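Local structure of Pdx2 protein (Plasmodium falciparum, 2ABW) at residues S111-F123 against A155-K167. The protein hydrolyses glutamine to glutamate and ammonia, which is channelled to the partner subunit Pdx1 for the synthesis of pyridoxal 5'-phosphate, the active form of vitamin B6. Numbering follows the deposited sequence.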
ATOM      1  N   SER A 111      12.752   4.408   3.533  1.00 19.97           N
ATOM      2  CA  SER A 111      11.604   4.378   2.674  1.00 18.71           C
ATOM      3  C   SER A 111      11.977   4.082   1.200  1.00 18.17           C
ATOM      4  O   SER A 111      13.068   4.449   0.714  1.00 18.15           O
ATOM      5  CB  SER A 111      10.896   5.713   2.686  0.60 19.24           C
ATOM      6  OG  SER A 111       9.707   5.720   1.919  0.60 19.03           O
ATOM      7  N   PHE A 112      11.022   3.429   0.540  1.00 15.83           N
ATOM      8  CA  PHE A 112      11.049   3.282  -0.964  1.00 16.50           C
ATOM      9  C   PHE A 112      10.642   4.566  -1.604  1.00 17.22           C
ATOM     10  O   PHE A 112      10.943   4.776  -2.807  1.00 18.21           O
ATOM     11  CB  PHE A 112      10.159   2.160  -1.490  1.00 18.06           C
ATOM     12  CG  PHE A 112      10.318   0.844  -0.845  1.00 18.89           C
ATOM     13  CD1 PHE A 112      11.481   0.118  -0.931  1.00 18.94           C
ATOM     14  CD2 PHE A 112       9.239   0.242  -0.218  1.00 20.65           C
ATOM     15  CE1 PHE A 112      11.642  -1.118  -0.347  1.00 21.28           C
ATOM     16  CE2 PHE A 112       9.371  -0.946   0.350  1.00 21.48           C
ATOM     17  CZ  PHE A 112      10.588  -1.671   0.327  1.00 19.64           C
ATOM     18  N   GLY A 113       9.905   5.420  -0.897  1.00 18.20           N
ATOM     19  CA  GLY A 113       9.326   6.637  -1.500  1.00 16.63           C
ATOM     20  C   GLY A 113       8.117   6.341  -2.397  1.00 15.99           C
ATOM     21  O   GLY A 113       7.778   5.163  -2.601  1.00 17.68           O
ATOM     22  N   GLY A 114       7.484   7.453  -2.876  1.00 15.33           N
ATOM     23  CA  GLY A 114       6.364   7.306  -3.844  1.00 15.64           C
ATOM     24  C   GLY A 114       5.142   8.126  -3.416  1.00 16.64           C
ATOM     25  O   GLY A 114       4.377   8.569  -4.235  1.00 18.24           O
ATOM     26  N   LEU A 115       4.964   8.285  -2.109  1.00 16.36           N
ATOM     27  CA  LEU A 115       3.913   9.165  -1.561  1.00 15.38           C
ATOM     28  C   LEU A 115       4.561  10.341  -0.819  1.00 15.36           C
ATOM     29  O   LEU A 115       5.292  10.103   0.174  1.00 16.14           O
ATOM     30  CB  LEU A 115       3.030   8.349  -0.586  1.00 16.41           C
ATOM     31  CG  LEU A 115       2.248   7.201  -1.236  1.00 17.46           C
ATOM     32  CD1 LEU A 115       1.609   6.388  -0.172  1.00 17.06           C
ATOM     33  CD2 LEU A 115       1.298   7.740  -2.250  1.00 17.65           C
ATOM     34  N   ASP A 116       4.286  11.522  -1.298  1.00 16.09           N
ATOM     35  CA  ASP A 116       4.858  12.774  -0.683  1.00 17.92           C
ATOM     36  C   ASP A 116       4.001  13.156   0.508  1.00 17.13           C
ATOM     37  O   ASP A 116       3.227  14.100   0.478  1.00 17.68           O
ATOM     38  CB  ASP A 116       5.068  13.860  -1.678  1.00 18.89           C
ATOM     39  CG  ASP A 116       6.190  13.504  -2.686  1.00 24.89           C
ATOM     40  OD1 ASP A 116       7.120  12.677  -2.383  1.00 34.77           O
ATOM     41  OD2 ASP A 116       6.056  13.973  -3.827  1.00 30.11           O
ATOM     42  N   ILE A 117       4.182  12.355   1.574  1.00 15.62           N
ATOM     43  CA  ILE A 117       3.480  12.565   2.824  1.00 16.91           C
ATOM     44  C   ILE A 117       4.432  12.342   3.989  1.00 16.97           C
ATOM     45  O   ILE A 117       5.448  11.729   3.897  1.00 16.57           O
ATOM     46  CB  ILE A 117       2.309  11.566   2.971  1.00 16.72           C
ATOM     47  CG1 ILE A 117       2.790  10.092   3.114  1.00 16.26           C
ATOM     48  CG2 ILE A 117       1.325  11.765   1.817  1.00 16.33           C
ATOM     49  CD1 ILE A 117       1.676   9.024   3.092  1.00 16.95           C
ATOM     50  N   THR A 118       4.045  12.891   5.138  1.00 15.89           N
ATOM     51  CA  THR A 118       4.674  12.556   6.398  1.00 15.71           C
ATOM     52  C   THR A 118       3.766  11.659   7.173  1.00 16.82           C
ATOM     53  O   THR A 118       2.554  11.938   7.350  1.00 16.25           O
ATOM     54  CB  THR A 118       4.853  13.826   7.261  1.00 17.48           C
ATOM     55  OG1 THR A 118       5.699  14.748   6.571  1.00 17.58           O
ATOM     56  CG2 THR A 118       5.416  13.568   8.591  1.00 15.47           C
ATOM     57  N   ILE A 119       4.283  10.520   7.576  1.00 16.06           N
ATOM     58  CA  ILE A 119       3.504   9.518   8.272  1.00 17.73           C
ATOM     59  C   ILE A 119       4.157   9.167   9.638  1.00 17.05           C
ATOM     60  O   ILE A 119       5.422   9.198   9.758  1.00 17.03           O
ATOM     61  CB  ILE A 119       3.356   8.294   7.410  1.00 16.88           C
ATOM     62  CG1 ILE A 119       2.195   7.420   7.856  1.00 18.46           C
ATOM     63  CG2 ILE A 119       4.722   7.507   7.366  1.00 18.07           C
ATOM     64  CD1 ILE A 119       1.866   6.331   6.792  1.00 19.74           C
ATOM     65  N   CYS A 120       3.347   8.873  10.635  1.00 19.31           N
ATOM     66  CA  CYS A 120       3.748   8.570  12.000  1.00 22.29           C
ATOM     67  C   CYS A 120       3.318   7.177  12.369  1.00 24.94           C
ATOM     68  O   CYS A 120       2.164   6.777  12.165  1.00 22.78           O
ATOM     69  CB  CYS A 120       3.056   9.497  12.963  0.75 21.02           C
ATOM     70  SG  CYS A 120       3.268  11.130  12.492  0.75 25.17           S
ATOM     71  N   ARG A 121       4.235   6.408  12.910  1.00 29.19           N
ATOM     72  CA  ARG A 121       3.871   5.046  13.192  1.00 34.72           C
ATOM     73  C   ARG A 121       3.102   5.023  14.447  1.00 37.12           C
ATOM     74  O   ARG A 121       2.239   4.182  14.580  1.00 40.62           O
ATOM     75  CB  ARG A 121       5.085   4.109  13.219  1.00 36.26           C
ATOM     76  CG  ARG A 121       5.338   3.502  14.456  1.00 41.07           C
ATOM     77  CD  ARG A 121       6.161   2.268  14.288  1.00 43.77           C
ATOM     78  NE  ARG A 121       6.785   1.929  15.549  1.00 47.90           N
ATOM     79  CZ  ARG A 121       7.645   0.917  15.717  1.00 50.57           C
ATOM     80  NH1 ARG A 121       7.956   0.116  14.701  1.00 53.78           N
ATOM     81  NH2 ARG A 121       8.195   0.702  16.913  1.00 52.13           N
ATOM     82  N   ASN A 122       3.439   5.914  15.379  1.00 39.86           N
ATOM     83  CA  ASN A 122       3.019   5.830  16.765  1.00 42.58           C
ATOM     84  C   ASN A 122       1.943   4.821  17.118  1.00 45.71           C
ATOM     85  O   ASN A 122       0.769   5.178  17.053  1.00 48.91           O
ATOM     86  N   PHE A 123       2.291   3.577  17.479  1.00 47.71           N
ATOM     87  CA  PHE A 123       3.637   3.034  17.379  1.00 48.41           C
ATOM     88  C   PHE A 123       3.946   1.823  18.261  1.00 49.27           C
ATOM     89  O   PHE A 123       3.673   1.807  19.469  1.00 49.95           O
ATOM     90  N   ALA A 155      -3.159   1.756  13.398  1.00 24.46           N
ATOM     91  CA  ALA A 155      -2.921   2.309  12.077  1.00 22.78           C
ATOM     92  C   ALA A 155      -1.901   3.428  12.136  1.00 20.87           C
ATOM     93  O   ALA A 155      -1.931   4.210  13.105  1.00 22.50           O
ATOM     94  CB  ALA A 155      -4.209   2.895  11.512  1.00 22.54           C
ATOM     95  N   PRO A 156      -1.040   3.529  11.127  1.00 20.61           N
ATOM     96  CA  PRO A 156      -0.145   4.678  11.079  1.00 19.50           C
ATOM     97  C   PRO A 156      -1.001   5.917  10.804  1.00 20.37           C
ATOM     98  O   PRO A 156      -2.140   5.787  10.302  1.00 20.22           O
ATOM     99  CB  PRO A 156       0.784   4.366   9.916  1.00 22.06           C
ATOM    100  CG  PRO A 156       0.040   3.471   9.075  1.00 20.10           C
ATOM    101  CD  PRO A 156      -0.765   2.635  10.002  1.00 18.36           C
ATOM    102  N   TYR A 157      -0.448   7.075  11.121  1.00 17.87           N
ATOM    103  CA  TYR A 157      -1.135   8.348  11.001  1.00 18.21           C
ATOM    104  C   TYR A 157      -0.464   9.224  10.001  1.00 17.67           C
ATOM    105  O   TYR A 157       0.682   9.608  10.122  1.00 15.18           O
ATOM    106  CB  TYR A 157      -1.192   9.015  12.366  1.00 20.42           C
ATOM    107  CG  TYR A 157      -1.808  10.376  12.360  1.00 19.82           C
ATOM    108  CD1 TYR A 157      -3.180  10.542  12.240  1.00 26.92           C
ATOM    109  CD2 TYR A 157      -1.045  11.488  12.539  1.00 23.57           C
ATOM    110  CE1 TYR A 157      -3.746  11.821  12.259  1.00 27.07           C
ATOM    111  CE2 TYR A 157      -1.605  12.755  12.553  1.00 25.14           C
ATOM    112  CZ  TYR A 157      -2.933  12.897  12.386  1.00 27.78           C
ATOM    113  OH  TYR A 157      -3.468  14.175  12.426  1.00 31.66           O
ATOM    114  N   ILE A 158      -1.233   9.682   9.009  1.00 16.58           N
ATOM    115  CA  ILE A 158      -0.735  10.588   7.989  1.00 16.34           C
ATOM    116  C   ILE A 158      -0.864  12.026   8.474  1.00 17.56           C
ATOM    117  O   ILE A 158      -1.988  12.597   8.510  1.00 17.68           O
ATOM    118  CB  ILE A 158      -1.478  10.358   6.674  1.00 16.48           C
ATOM    119  CG1 ILE A 158      -1.214   8.948   6.168  1.00 16.16           C
ATOM    120  CG2 ILE A 158      -1.097  11.418   5.680  1.00 17.79           C
ATOM    121  CD1 ILE A 158      -2.042   8.432   4.917  1.00 17.77           C
ATOM    122  N   ARG A 159       0.241  12.619   8.888  1.00 15.75           N
ATOM    123  CA  ARG A 159       0.270  13.875   9.544  1.00 16.61           C
ATOM    124  C   ARG A 159       0.290  15.008   8.542  1.00 15.94           C
ATOM    125  O   ARG A 159      -0.210  16.114   8.855  1.00 16.58           O
ATOM    126  CB  ARG A 159       1.447  13.974  10.450  1.00 16.75           C
ATOM    127  CG  ARG A 159       1.476  15.240  11.333  1.00 19.23           C
ATOM    128  CD  ARG A 159       2.575  15.193  12.368  1.00 19.10           C
ATOM    129  NE  ARG A 159       3.920  15.343  11.833  1.00 18.65           N
ATOM    130  CZ  ARG A 159       4.426  16.491  11.396  1.00 21.13           C
ATOM    131  NH1 ARG A 159       3.696  17.584  11.288  1.00 22.31           N
ATOM    132  NH2 ARG A 159       5.634  16.506  10.919  1.00 21.45           N
ATOM    133  N   GLU A 160       0.970  14.833   7.413  1.00 15.15           N
ATOM    134  CA  GLU A 160       1.133  15.925   6.429  1.00 15.16           C
ATOM    135  C   GLU A 160       0.992  15.382   4.996  1.00 16.64           C
ATOM    136  O   GLU A 160       1.617  14.383   4.669  1.00 17.90           O
ATOM    137  CB  GLU A 160       2.510  16.561   6.539  1.00 16.79           C
ATOM    138  CG  GLU A 160       2.848  17.137   7.905  1.00 13.72           C
ATOM    139  CD  GLU A 160       4.251  17.759   7.990  1.00 17.85           C
ATOM    140  OE1 GLU A 160       5.181  17.166   7.351  1.00 17.53           O
ATOM    141  OE2 GLU A 160       4.363  18.827   8.626  1.00 19.76           O
ATOM    142  N   ILE A 161       0.325  16.161   4.150  1.00 16.60           N
ATOM    143  CA  ILE A 161       0.377  16.008   2.690  1.00 17.43           C
ATOM    144  C   ILE A 161       1.396  17.055   2.224  1.00 17.83           C
ATOM    145  O   ILE A 161       1.266  18.241   2.585  1.00 19.87           O
ATOM    146  CB  ILE A 161      -0.983  16.250   2.080  1.00 18.95           C
ATOM    147  CG1 ILE A 161      -2.031  15.257   2.605  1.00 22.39           C
ATOM    148  CG2 ILE A 161      -0.957  16.179   0.549  1.00 17.92           C
ATOM    149  CD1 ILE A 161      -1.698  13.776   2.470  1.00 21.57           C
ATOM    150  N   LEU A 162       2.308  16.638   1.342  1.00 18.63           N
ATOM    151  CA  LEU A 162       3.473  17.470   1.013  1.00 19.71           C
ATOM    152  C   LEU A 162       3.489  17.933  -0.444  1.00 22.01           C
ATOM    153  O   LEU A 162       4.417  18.633  -0.862  1.00 24.99           O
ATOM    154  CB  LEU A 162       4.755  16.781   1.384  1.00 19.60           C
ATOM    155  CG  LEU A 162       4.945  16.397   2.844  1.00 19.00           C
ATOM    156  CD1 LEU A 162       6.141  15.518   3.054  1.00 21.98           C
ATOM    157  CD2 LEU A 162       4.926  17.607   3.771  1.00 20.68           C
ATOM    158  N   SER A 163       2.501  17.559  -1.229  1.00 23.32           N
ATOM    159  CA  SER A 163       2.479  17.914  -2.670  1.00 23.29           C
ATOM    160  C   SER A 163       1.070  17.998  -3.113  1.00 24.46           C
ATOM    161  O   SER A 163       0.193  17.234  -2.643  1.00 22.70           O
ATOM    162  CB  SER A 163       3.135  16.805  -3.482  1.00 24.97           C
ATOM    163  OG  SER A 163       2.928  16.963  -4.874  1.00 25.02           O
ATOM    164  N   ASP A 164       0.778  18.939  -4.016  1.00 24.56           N
ATOM    165  CA  ASP A 164      -0.535  18.932  -4.638  1.00 25.07           C
ATOM    166  C   ASP A 164      -0.796  17.734  -5.557  1.00 23.32           C
ATOM    167  O   ASP A 164      -1.962  17.512  -5.982  1.00 24.11           O
ATOM    168  CB  ASP A 164      -0.754  20.186  -5.500  1.00 27.11           C
ATOM    169  CG  ASP A 164      -0.762  21.461  -4.679  1.00 33.40           C
ATOM    170  OD1 ASP A 164      -1.467  21.528  -3.636  1.00 40.87           O
ATOM    171  OD2 ASP A 164      -0.069  22.418  -5.090  1.00 45.28           O
ATOM    172  N   GLU A 165       0.226  16.977  -5.870  1.00 21.51           N
ATOM    173  CA  GLU A 165       0.056  15.751  -6.637  1.00 21.73           C
ATOM    174  C   GLU A 165      -0.559  14.632  -5.837  1.00 20.50           C
ATOM    175  O   GLU A 165      -1.004  13.629  -6.393  1.00 21.93           O
ATOM    176  CB  GLU A 165       1.420  15.219  -7.069  1.00 23.22           C
ATOM    177  CG  GLU A 165       2.193  15.890  -8.119  1.00 26.96           C
ATOM    178  CD  GLU A 165       3.519  15.096  -8.503  1.00 28.16           C
ATOM    179  OE1 GLU A 165       3.873  13.903  -8.135  1.00 29.78           O
ATOM    180  OE2 GLU A 165       4.306  15.744  -9.234  1.00 37.28           O
ATOM    181  N   VAL A 166      -0.566  14.743  -4.503  1.00 17.92           N
ATOM    182  CA  VAL A 166      -1.191  13.717  -3.691  1.00 19.43           C
ATOM    183  C   VAL A 166      -2.661  13.936  -3.618  1.00 20.18           C
ATOM    184  O   VAL A 166      -3.150  15.047  -3.304  1.00 22.63           O
ATOM    185  CB  VAL A 166      -0.618  13.724  -2.265  1.00 18.25           C
ATOM    186  CG1 VAL A 166      -1.463  12.795  -1.371  1.00 21.70           C
ATOM    187  CG2 VAL A 166       0.888  13.441  -2.275  1.00 20.13           C
ATOM    188  N   LYS A 167      -3.404  12.932  -4.022  1.00 19.23           N
ATOM    189  CA  LYS A 167      -4.839  12.959  -3.886  1.00 19.47           C
ATOM    190  C   LYS A 167      -5.293  12.209  -2.626  1.00 18.50           C
ATOM    191  O   LYS A 167      -4.844  11.100  -2.324  1.00 18.49           O
ATOM    192  CB  LYS A 167      -5.437  12.334  -5.111  1.00 21.90           C
ATOM    193  CG  LYS A 167      -4.927  13.007  -6.440  1.00 30.67           C
ATOM    194  CD  LYS A 167      -4.808  14.556  -6.454  1.00 36.42           C
ATOM    195  CE  LYS A 167      -3.954  15.059  -7.678  1.00 38.53           C
ATOM    196  NZ  LYS A 167      -4.069  16.562  -7.870  1.00 39.09           N
TER
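A classic beta bulge, in which Arg159 and Glu160 both face Thr118, interrupts the antiparallel pairing of strands 115-120 and 157-161. Thr118 O takes the N-H of Arg159 at 2.9 Å and, more weakly, that of Glu160, while Thr118 N donates to Glu160 O. Toward the glutamine-binding residue Arg121, Cys120 and Tyr157 form a regular hydrogen-bonded pair, Tyr157 N to Cys120 O and Cys120 N to Tyr157 O, both 2.8 Å. The Thr118 and Glu160 side chains run alongside each other in the same direction. With Thr118 OG1 anti to the carbonyl carbon (chi1 -61°), the hydroxyl donates to Glu160 OE1 over 2.6 Å, reaching the anti side of the carboxylate; Asn96 ND2 also bonds to this OG1, which thus ties all three strands together. Glu160 CG lies 3.5 Å above the guanidinium plane of Arg159, whose NH1 makes a salt bridge to Glu160 OE2, with a weak, bent hydrogen bond, and whose NH2 forms another with Glu98 OE2, linking the two outer strands across 115-120. On the other face the packing is apolar: Ile117 CG2 touches Ile161 CD1 at 3.7 Å, and Ile119 CD1 touches Pro156 CB (3.8 Å) and Ile158 CG1. Strand 94-98 completes this small sheet beside 115-120. Its isoleucine face looks toward helix 88-92, which Ile119 and Pro156 touch, and strand 180-187 of the large sheet, met by Ile161; Pro156 also lies close to the nucleophile Cys87.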